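Local coordinates for replication protein B (Plasmid RSF1010, PDB 3H20), which primes replication of plasmid RSF1010 by synthesising short primers on single-stranded DNA templates, at residues F82-M87 with Y105-K110. Numbering follows the deposited sequence.
Sequences FDLDDM and YQAWVK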
loop_
_atom_site.group_PDB
_atom_site.type_symbol
_atom_site.label_atom_id
_atom_site.label_comp_id
_atom_site.label_asym_id
_atom_site.label_seq_id
_atom_site.Cartn_x
_atom_site.Cartn_y
_atom_site.Cartn_z
ATOM N N PHE A 82 -2.056 28.421 -7.600
ATOM C CA PHE A 82 -3.163 28.223 -8.539
ATOM C C PHE A 82 -3.983 26.978 -8.216
ATOM O O PHE A 82 -5.214 26.985 -8.361
ATOM C CB PHE A 82 -2.635 28.158 -9.982
ATOM C CG PHE A 82 -1.805 29.351 -10.376
ATOM C CD1 PHE A 82 -2.413 30.519 -10.820
ATOM C CD2 PHE A 82 -0.412 29.309 -10.284
ATOM C CE1 PHE A 82 -1.659 31.625 -11.184
ATOM C CE2 PHE A 82 0.360 30.416 -10.634
ATOM C CZ PHE A 82 -0.268 31.576 -11.091
ATOM N N ASP A 83 -3.303 25.908 -7.796
ATOM C CA ASP A 83 -3.972 24.694 -7.310
ATOM C C ASP A 83 -4.886 25.006 -6.123
ATOM O O ASP A 83 -5.993 24.482 -6.039
ATOM C CB ASP A 83 -2.948 23.641 -6.849
ATOM C CG ASP A 83 -2.133 23.048 -7.988
ATOM O OD1 ASP A 83 -2.604 23.021 -9.154
ATOM O OD2 ASP A 83 -0.989 22.608 -7.706
ATOM N N LEU A 84 -4.412 25.856 -5.204
ATOM C CA LEU A 84 -5.213 26.261 -4.035
ATOM C C LEU A 84 -6.464 27.061 -4.417
ATOM O O LEU A 84 -7.521 26.897 -3.797
ATOM C CB LEU A 84 -4.356 27.053 -3.039
ATOM C CG LEU A 84 -3.292 26.221 -2.313
ATOM C CD1 LEU A 84 -2.207 27.119 -1.727
ATOM C CD2 LEU A 84 -3.946 25.370 -1.225
ATOM N N ASP A 85 -6.322 27.938 -5.412
ATOM C CA ASP A 85 -7.452 28.682 -5.991
ATOM C C ASP A 85 -8.540 27.736 -6.503
ATOM O O ASP A 85 -9.737 27.945 -6.257
ATOM C CB ASP A 85 -6.986 29.568 -7.155
ATOM C CG ASP A 85 -6.074 30.714 -6.725
ATOM O OD1 ASP A 85 -6.198 31.217 -5.601
ATOM O OD2 ASP A 85 -5.237 31.139 -7.552
ATOM N N ASP A 86 -8.126 26.704 -7.238
ATOM C CA ASP A 86 -9.051 25.685 -7.732
ATOM C C ASP A 86 -9.720 24.913 -6.588
ATOM O O ASP A 86 -10.932 24.725 -6.600
ATOM C CB ASP A 86 -8.338 24.729 -8.701
ATOM C CG ASP A 86 -8.031 25.374 -10.043
ATOM O OD1 ASP A 86 -8.477 26.518 -10.276
ATOM O OD2 ASP A 86 -7.350 24.734 -10.882
ATOM N N MET A 87 -8.925 24.480 -5.606
ATOM C CA MET A 87 -9.444 23.743 -4.434
ATOM C C MET A 87 -10.570 24.502 -3.734
ATOM O O MET A 87 -11.651 23.945 -3.485
ATOM C CB MET A 87 -8.309 23.418 -3.444
ATOM C CG MET A 87 -7.274 22.385 -3.974
ATOM S SD MET A 87 -5.951 22.045 -2.773
ATOM C CE MET A 87 -6.879 21.203 -1.484
ATOM N N TYR A 105 3.432 24.713 -1.580
ATOM C CA TYR A 105 2.474 24.641 -0.461
ATOM C C TYR A 105 1.991 23.234 -0.107
ATOM O O TYR A 105 1.972 22.325 -0.947
ATOM C CB TYR A 105 1.238 25.525 -0.736
ATOM C CG TYR A 105 1.560 26.971 -1.071
ATOM C CD1 TYR A 105 1.677 27.935 -0.062
ATOM C CD2 TYR A 105 1.730 27.377 -2.389
ATOM C CE1 TYR A 105 1.974 29.265 -0.364
ATOM C CE2 TYR A 105 2.032 28.709 -2.705
ATOM C CZ TYR A 105 2.155 29.641 -1.680
ATOM O OH TYR A 105 2.443 30.949 -1.979
ATOM N N GLN A 106 1.594 23.091 1.156
ATOM C CA GLN A 106 0.835 21.952 1.663
ATOM C C GLN A 106 -0.501 22.454 2.174
ATOM O O GLN A 106 -0.584 23.550 2.754
ATOM C CB GLN A 106 1.573 21.308 2.858
ATOM C CG GLN A 106 2.723 20.434 2.438
ATOM C CD GLN A 106 3.523 19.877 3.594
ATOM O OE1 GLN A 106 3.367 20.292 4.746
ATOM N NE2 GLN A 106 4.395 18.934 3.287
ATOM N N ALA A 107 -1.549 21.658 1.987
ATOM C CA ALA A 107 -2.842 21.964 2.603
ATOM C C ALA A 107 -3.341 20.773 3.425
ATOM O O ALA A 107 -3.156 19.624 3.024
ATOM C CB ALA A 107 -3.872 22.342 1.526
ATOM N N TRP A 108 -3.957 21.048 4.573
ATOM C CA TRP A 108 -4.711 20.041 5.299
ATOM C C TRP A 108 -6.184 20.354 5.064
ATOM O O TRP A 108 -6.631 21.472 5.318
ATOM C CB TRP A 108 -4.415 20.086 6.804
ATOM C CG TRP A 108 -2.986 19.685 7.200
ATOM C CD1 TRP A 108 -1.908 20.508 7.299
ATOM C CD2 TRP A 108 -2.528 18.380 7.586
ATOM N NE1 TRP A 108 -0.794 19.802 7.700
ATOM C CE2 TRP A 108 -1.149 18.495 7.896
ATOM C CE3 TRP A 108 -3.143 17.130 7.700
ATOM C CZ2 TRP A 108 -0.378 17.406 8.311
ATOM C CZ3 TRP A 108 -2.369 16.042 8.103
ATOM C CH2 TRP A 108 -1.001 16.190 8.398
ATOM N N VAL A 109 -6.929 19.380 4.552
ATOM C CA VAL A 109 -8.372 19.545 4.303
ATOM C C VAL A 109 -9.136 18.736 5.359
ATOM O O VAL A 109 -8.889 17.529 5.515
ATOM C CB VAL A 109 -8.758 19.052 2.880
ATOM C CG1 VAL A 109 -10.279 19.184 2.615
ATOM C CG2 VAL A 109 -7.952 19.782 1.794
ATOM N N LYS A 110 -10.050 19.403 6.076
ATOM C CA LYS A 110 -10.904 18.763 7.067
ATOM C C LYS A 110 -12.193 18.319 6.376
ATOM O O LYS A 110 -12.976 19.155 5.902
ATOM C CB LYS A 110 -11.241 19.718 8.225
ATOM C CG LYS A 110 -12.115 19.062 9.332
ATOM C CD LYS A 110 -12.374 19.976 10.525
ATOM C CE LYS A 110 -13.309 19.266 11.528
ATOM N NZ LYS A 110 -13.505 20.020 12.805
#
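Met-87 and Val-109 meet methyl to methyl, CE lying 3.7 Å from CG2, deep between helix 81-89 and strand 104-110. The Met-87 chain is extended as far as SD, then turns about CG-SD (chi3 67°), which brings CE toward the strand. Met-87 CE also lies 4.4 Å from Ala-107 CB, a looser contact. One helical turn back, Leu-84 splits its branches between two strand residues: CD2 rests 4.1 Å from Ala-107 CB, while CD1 lies over a face of the Tyr-105 ring. That CH-pi contact puts CD1 4.2 Å from the ring centroid, 28° off the normal and displaced toward the root of the ring, with Tyr-105 CG 3.8 Å from Leu-84 CD1. Helix and strand run nearly parallel (22°), their axes 10.1 Å apart, so Leu-84 and Met-87 pack against every second residue of the strand. The helix packs on one face of an antiparallel four-stranded sheet in the primase N-terminal domain; Leu-79 and Val-97, from the strands flanking 104-110, widen the apolar floor. Gln-106 and Trp-108 point to the other face, where Gln-106 hydrogen-bonds Asp-77 and the backbone N of Arg-145, a residue of the diphosphate pocket. Away from this apolar seam, Phe-82, Asp-85 and Asp-86 occupy the solvent side of the helix, and Tyr-105 is itself partly exposed.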